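Local coordinates for hypothetical protein (PDB 4JGL), which is of unknown function but adopts a streptavidin-like fold carrying two extra alpha helices and binds calcium ions in the crystal, at residues Val87-Ile101 / Leu151-Leu163. Residues are numbered along the deposited sequence; the frame is centred on the assembly and turned at random.
Sequences VMIVPRGGDKLEITI and LFEDERCAEFKNL. With EDO (1,2-ethanediol), chain E.
Leu-97, Ile-99 and Ile-101 of a beta hairpin meet Arg-156, Cys-157, Glu-159 and Leu-163 where the two helices added to the streptavidin-like fold pack against its antiparallel sheet. Helix 158-163 runs nearly antiparallel to strand 87-92, at -162°, and 8.8 Å from the axis of strand 96-101.

The apolar layer is built from branch ends. CD2 of Leu-163 presses on Val-87 CG2 at 3.3 Å, tighter than usual for two carbons, and meets Ile-101 CD1 tip to tip. With CG1 beside its backbone N (chi1 -54°), Ile-89 sends CD1 over one face of the Phe-160 ring and, in one of the two conformers of Leu-151, to its CD1 at 4.0 Å. Ile-67 of the neighbouring strand 64-75 touches Phe-160, continuing this layer across the sheet. Leu-97 CD1 lies 3.6 Å from Cys-157 SG and also covers one face of the Arg-156 guanidinium, off its centre. Glu-159 and Ile-99 pass each other in opposite directions, the CB and CG of Glu-159 along Ile-99 CG2.

Lys-161 NZ hydrogen-bonds an ethanediol oxygen, probably from the crystallisation liquor, and forms a salt bridge with Asp-165; a methionine in its place would probably leave that carboxylate without its charged mate. Other polar contacts gather at the hairpin turn and the link between the two helices. Arg-156 grips Asp-154 side-on through NE and NH2, a salt bridge that fixes the guanidinium's rotation, while Asp-154 OD1 also closes an Asx turn onto Arg-156 N. The remaining terminal nitrogen, Arg-156 NH1, makes a nearly straight 3.0 Å bond to Asp-95 O, approaching from above the carbonyl plane.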
loop_
_atom_site.group_PDB
_atom_site.type_symbol
_atom_site.label_atom_id
_atom_site.label_comp_id
_atom_site.label_asym_id
_atom_site.label_seq_id
_atom_site.Cartn_x
_atom_site.Cartn_y
_atom_site.Cartn_z
ATOM N N VAL A 87 7.815 -4.007 -6.623
ATOM C CA VAL A 87 7.493 -4.093 -8.026
ATOM C C VAL A 87 7.483 -2.701 -8.601
ATOM O O VAL A 87 6.843 -1.807 -8.050
ATOM C CB VAL A 87 6.119 -4.719 -8.246
ATOM C CG1 VAL A 87 5.794 -4.823 -9.735
ATOM C CG2 VAL A 87 6.036 -6.086 -7.577
HETATM N N MSE A 88 8.196 -2.500 -9.698
HETATM C CA MSE A 88 8.231 -1.219 -10.376
HETATM C C MSE A 88 7.554 -1.387 -11.732
HETATM O O MSE A 88 7.839 -2.338 -12.453
HETATM C CB MSE A 88 9.687 -0.765 -10.495
HETATM C CG MSE A 88 9.906 0.671 -10.940
HETATM SE SE MSE A 88 11.793 1.263 -10.671
HETATM C CE MSE A 88 12.606 0.269 -12.128
ATOM N N ILE A 89 6.646 -0.465 -12.053
ATOM C CA ILE A 89 5.864 -0.501 -13.277
ATOM C C ILE A 89 6.059 0.823 -14.003
ATOM O O ILE A 89 5.601 1.857 -13.520
ATOM C CB ILE A 89 4.372 -0.747 -13.019
ATOM C CG1 ILE A 89 4.193 -2.013 -12.180
ATOM C CG2 ILE A 89 3.614 -0.836 -14.339
ATOM C CD1 ILE A 89 2.750 -2.411 -11.876
ATOM N N VAL A 90 6.797 0.790 -15.103
ATOM C CA VAL A 90 7.258 1.996 -15.768
ATOM C C VAL A 90 6.666 2.072 -17.170
ATOM O O VAL A 90 6.986 1.234 -17.999
ATOM C CB VAL A 90 8.802 2.052 -15.850
ATOM C CG1 VAL A 90 9.255 3.317 -16.543
ATOM C CG2 VAL A 90 9.415 1.977 -14.465
ATOM N N PRO A 91 5.830 3.082 -17.449
ATOM C CA PRO A 91 5.307 3.234 -18.798
ATOM C C PRO A 91 6.374 3.631 -19.803
ATOM O O PRO A 91 7.265 4.424 -19.498
ATOM C CB PRO A 91 4.261 4.344 -18.648
ATOM C CG PRO A 91 3.882 4.348 -17.238
ATOM C CD PRO A 91 5.124 3.931 -16.474
ATOM N N ARG A 92 6.263 3.062 -20.999
ATOM C CA ARG A 92 7.128 3.416 -22.112
ATOM C C ARG A 92 6.285 3.659 -23.364
ATOM O O ARG A 92 5.079 3.389 -23.391
ATOM C CB ARG A 92 8.136 2.302 -22.354
ATOM C CG ARG A 92 9.132 2.125 -21.242
ATOM C CD ARG A 92 10.047 3.323 -21.123
ATOM N NE ARG A 92 11.065 3.145 -20.093
ATOM C CZ ARG A 92 11.572 4.122 -19.352
ATOM N NH1 ARG A 92 11.170 5.383 -19.503
ATOM N NH2 ARG A 92 12.497 3.849 -18.442
ATOM N N GLY A 93 6.934 4.162 -24.402
ATOM C CA GLY A 93 6.248 4.509 -25.642
ATOM C C GLY A 93 5.364 3.403 -26.181
ATOM O O GLY A 93 5.674 2.215 -26.044
ATOM N N GLY A 94 4.254 3.803 -26.794
ATOM C CA GLY A 94 3.350 2.860 -27.444
ATOM C C GLY A 94 2.621 1.954 -26.472
ATOM O O GLY A 94 2.449 0.755 -26.737
ATOM N N ASP A 95 2.206 2.534 -25.344
ATOM C CA ASP A 95 1.410 1.842 -24.327
ATOM C C ASP A 95 2.058 0.555 -23.778
ATOM O O ASP A 95 1.371 -0.368 -23.350
ATOM C CB ASP A 95 -0.017 1.600 -24.849
ATOM C CG ASP A 95 -0.726 2.904 -25.212
ATOM O OD1 ASP A 95 -0.416 3.950 -24.592
ATOM O OD2 ASP A 95 -1.587 2.890 -26.120
ATOM N N LYS A 96 3.390 0.527 -23.750
ATOM C CA LYS A 96 4.113 -0.576 -23.145
ATOM C C LYS A 96 4.369 -0.269 -21.661
ATOM O O LYS A 96 4.417 0.889 -21.261
ATOM C CB LYS A 96 5.431 -0.823 -23.890
ATOM C CG LYS A 96 5.237 -1.385 -25.313
ATOM N N LEU A 97 4.516 -1.331 -20.877
ATOM C CA LEU A 97 4.930 -1.224 -19.467
ATOM C C LEU A 97 6.144 -2.082 -19.225
ATOM O O LEU A 97 6.208 -3.224 -19.671
ATOM C CB LEU A 97 3.841 -1.712 -18.538
ATOM C CG LEU A 97 2.499 -1.008 -18.590
ATOM C CD1 LEU A 97 1.551 -1.741 -17.666
ATOM C CD2 LEU A 97 2.656 0.455 -18.244
ATOM N N GLU A 98 7.129 -1.530 -18.518
ATOM C CA GLU A 98 8.233 -2.304 -18.012
ATOM C C GLU A 98 7.933 -2.680 -16.559
ATOM O O GLU A 98 7.757 -1.799 -15.710
ATOM C CB GLU A 98 9.536 -1.508 -18.069
ATOM C CG GLU A 98 9.955 -1.107 -19.455
ATOM C CD GLU A 98 11.226 -0.280 -19.482
ATOM O OE1 GLU A 98 11.734 0.148 -18.433
ATOM O OE2 GLU A 98 11.712 -0.014 -20.582
ATOM N N ILE A 99 7.930 -3.967 -16.266
ATOM C CA ILE A 99 7.629 -4.468 -14.935
ATOM C C ILE A 99 8.843 -5.230 -14.418
ATOM O O ILE A 99 9.318 -6.174 -15.059
ATOM C CB ILE A 99 6.369 -5.341 -14.898
ATOM C CG1 ILE A 99 5.154 -4.530 -15.344
ATOM C CG2 ILE A 99 6.132 -5.870 -13.502
ATOM C CD1 ILE A 99 3.844 -5.296 -15.406
ATOM N N THR A 100 9.364 -4.790 -13.276
ATOM C CA THR A 100 10.524 -5.415 -12.665
ATOM C C THR A 100 10.254 -5.645 -11.191
ATOM O O THR A 100 9.466 -4.911 -10.577
ATOM C CB THR A 100 11.795 -4.602 -12.859
ATOM O OG1 THR A 100 11.637 -3.313 -12.277
ATOM C CG2 THR A 100 12.161 -4.477 -14.321
ATOM N N ILE A 101 10.907 -6.655 -10.641
ATOM C CA ILE A 101 10.684 -7.080 -9.282
ATOM C C ILE A 101 12.017 -7.221 -8.544
ATOM O O ILE A 101 12.981 -7.739 -9.115
ATOM C CB ILE A 101 9.900 -8.406 -9.255
ATOM C CG1 ILE A 101 8.591 -8.289 -10.064
ATOM C CG2 ILE A 101 9.664 -8.861 -7.841
ATOM C CD1 ILE A 101 7.995 -9.657 -10.523
ATOM N N LEU A 151 -5.263 -2.096 -12.097
ATOM C CA LEU A 151 -3.896 -2.448 -12.389
ATOM C C LEU A 151 -3.719 -3.982 -12.428
ATOM O O LEU A 151 -3.106 -4.517 -13.354
ATOM C CB LEU A 151 -2.998 -1.732 -11.380
ATOM C CG LEU A 151 -1.507 -1.893 -11.518
ATOM C CD1 LEU A 151 -1.011 -1.220 -12.782
ATOM C CD2 LEU A 151 -0.814 -1.346 -10.246
ATOM N N PHE A 152 -4.278 -4.703 -11.457
ATOM C CA PHE A 152 -4.142 -6.172 -11.438
ATOM C C PHE A 152 -4.654 -6.807 -12.700
ATOM O O PHE A 152 -4.093 -7.798 -13.162
ATOM C CB PHE A 152 -4.967 -6.856 -10.364
ATOM C CG PHE A 152 -4.582 -6.531 -8.980
ATOM C CD1 PHE A 152 -3.264 -6.344 -8.621
ATOM C CD2 PHE A 152 -5.562 -6.465 -8.014
ATOM C CE1 PHE A 152 -2.936 -6.052 -7.317
ATOM C CE2 PHE A 152 -5.246 -6.184 -6.724
ATOM C CZ PHE A 152 -3.932 -5.983 -6.364
ATOM N N GLU A 153 -5.750 -6.272 -13.226
ATOM C CA GLU A 153 -6.453 -6.921 -14.325
ATOM C C GLU A 153 -6.122 -6.320 -15.685
ATOM O O GLU A 153 -6.641 -6.774 -16.716
ATOM C CB GLU A 153 -7.966 -6.946 -14.034
ATOM C CG GLU A 153 -8.363 -7.502 -12.642
ATOM C CD GLU A 153 -7.907 -8.921 -12.300
ATOM O OE1 GLU A 153 -7.882 -9.787 -13.204
ATOM O OE2 GLU A 153 -7.637 -9.171 -11.089
ATOM N N ASP A 154 -5.199 -5.366 -15.728
ATOM C CA ASP A 154 -4.738 -4.780 -16.985
ATOM C C ASP A 154 -4.010 -5.891 -17.727
ATOM O O ASP A 154 -3.170 -6.559 -17.147
ATOM C CB ASP A 154 -3.779 -3.619 -16.683
ATOM C CG ASP A 154 -3.353 -2.846 -17.913
ATOM O OD1 ASP A 154 -2.790 -3.465 -18.853
ATOM O OD2 ASP A 154 -3.564 -1.610 -17.940
ATOM N N GLU A 155 -4.354 -6.104 -18.995
ATOM C CA GLU A 155 -3.739 -7.188 -19.779
ATOM C C GLU A 155 -2.206 -7.132 -19.851
ATOM O O GLU A 155 -1.548 -8.165 -20.042
ATOM C CB GLU A 155 -4.325 -7.217 -21.205
ATOM N N ARG A 156 -1.637 -5.938 -19.689
ATOM C CA ARG A 156 -0.181 -5.745 -19.703
ATOM C C ARG A 156 0.530 -6.087 -18.385
ATOM O O ARG A 156 1.778 -6.102 -18.317
ATOM C CB ARG A 156 0.126 -4.291 -20.035
ATOM C CG ARG A 156 -0.490 -3.800 -21.357
ATOM C CD ARG A 156 -0.321 -2.316 -21.495
ATOM N NE ARG A 156 -1.065 -1.601 -20.463
ATOM C CZ ARG A 156 -1.009 -0.294 -20.247
ATOM N NH1 ARG A 156 -0.228 0.488 -20.978
ATOM N NH2 ARG A 156 -1.737 0.242 -19.266
ATOM N N CYS A 157 -0.246 -6.349 -17.331
ATOM C CA CYS A 157 0.297 -6.483 -15.979
ATOM C C CYS A 157 0.309 -7.891 -15.439
ATOM O O CYS A 157 0.427 -8.089 -14.244
ATOM C CB CYS A 157 -0.475 -5.589 -15.016
ATOM S SG CYS A 157 -0.171 -3.877 -15.349
ATOM N N ALA A 158 0.251 -8.883 -16.315
ATOM C CA ALA A 158 0.328 -10.263 -15.867
ATOM C C ALA A 158 1.499 -10.566 -14.954
ATOM O O ALA A 158 1.364 -11.284 -13.983
ATOM C CB ALA A 158 0.349 -11.209 -17.070
ATOM N N GLU A 159 2.661 -9.996 -15.236
ATOM C CA GLU A 159 3.830 -10.240 -14.411
ATOM C C GLU A 159 3.568 -9.823 -12.961
ATOM O O GLU A 159 4.014 -10.466 -12.011
ATOM C CB GLU A 159 5.001 -9.455 -14.994
ATOM C CG GLU A 159 6.342 -9.796 -14.449
ATOM C CD GLU A 159 7.496 -9.207 -15.277
ATOM O OE1 GLU A 159 7.279 -8.608 -16.359
ATOM O OE2 GLU A 159 8.642 -9.350 -14.820
ATOM N N PHE A 160 2.848 -8.709 -12.799
ATOM C CA PHE A 160 2.473 -8.230 -11.465
ATOM C C PHE A 160 1.378 -9.073 -10.820
ATOM O O PHE A 160 1.512 -9.478 -9.676
ATOM C CB PHE A 160 2.067 -6.754 -11.566
ATOM C CG PHE A 160 1.494 -6.153 -10.300
ATOM C CD1 PHE A 160 2.138 -6.256 -9.078
ATOM C CD2 PHE A 160 0.327 -5.443 -10.360
ATOM C CE1 PHE A 160 1.624 -5.643 -7.952
ATOM C CE2 PHE A 160 -0.182 -4.837 -9.234
ATOM C CZ PHE A 160 0.451 -4.966 -8.030
ATOM N N LYS A 161 0.314 -9.325 -11.561
ATOM C CA LYS A 161 -0.793 -10.146 -11.079
ATOM C C LYS A 161 -0.285 -11.516 -10.648
ATOM O O LYS A 161 -0.631 -12.003 -9.576
ATOM C CB LYS A 161 -1.861 -10.284 -12.159
ATOM C CG LYS A 161 -3.113 -11.064 -11.709
ATOM C CD LYS A 161 -4.157 -11.160 -12.817
ATOM C CE LYS A 161 -5.474 -11.780 -12.333
ATOM N NZ LYS A 161 -5.258 -12.991 -11.541
ATOM N N ASN A 162 0.573 -12.114 -11.475
ATOM C CA ASN A 162 1.088 -13.454 -11.183
ATOM C C ASN A 162 1.980 -13.471 -9.960
ATOM O O ASN A 162 1.928 -14.386 -9.162
ATOM C CB ASN A 162 1.850 -14.039 -12.378
ATOM C CG ASN A 162 0.953 -14.324 -13.578
ATOM O OD1 ASN A 162 -0.267 -14.392 -13.459
ATOM N ND2 ASN A 162 1.565 -14.472 -14.752
ATOM N N LEU A 163 2.820 -12.447 -9.789
ATOM C CA LEU A 163 3.617 -12.354 -8.575
ATOM C C LEU A 163 2.748 -12.355 -7.318
ATOM O O LEU A 163 3.043 -13.035 -6.344
ATOM C CB LEU A 163 4.487 -11.081 -8.589
ATOM C CG LEU A 163 5.261 -10.773 -7.301
ATOM C CD1 LEU A 163 6.310 -11.836 -6.992
ATOM C CD2 LEU A 163 5.913 -9.407 -7.415
HETATM C C1 EDO E . -5.266 -9.970 -7.025
HETATM O O1 EDO E . -6.696 -9.936 -6.936
HETATM C C2 EDO E . -4.903 -10.250 -8.471
HETATM O O2 EDO E . -5.424 -11.532 -8.839
#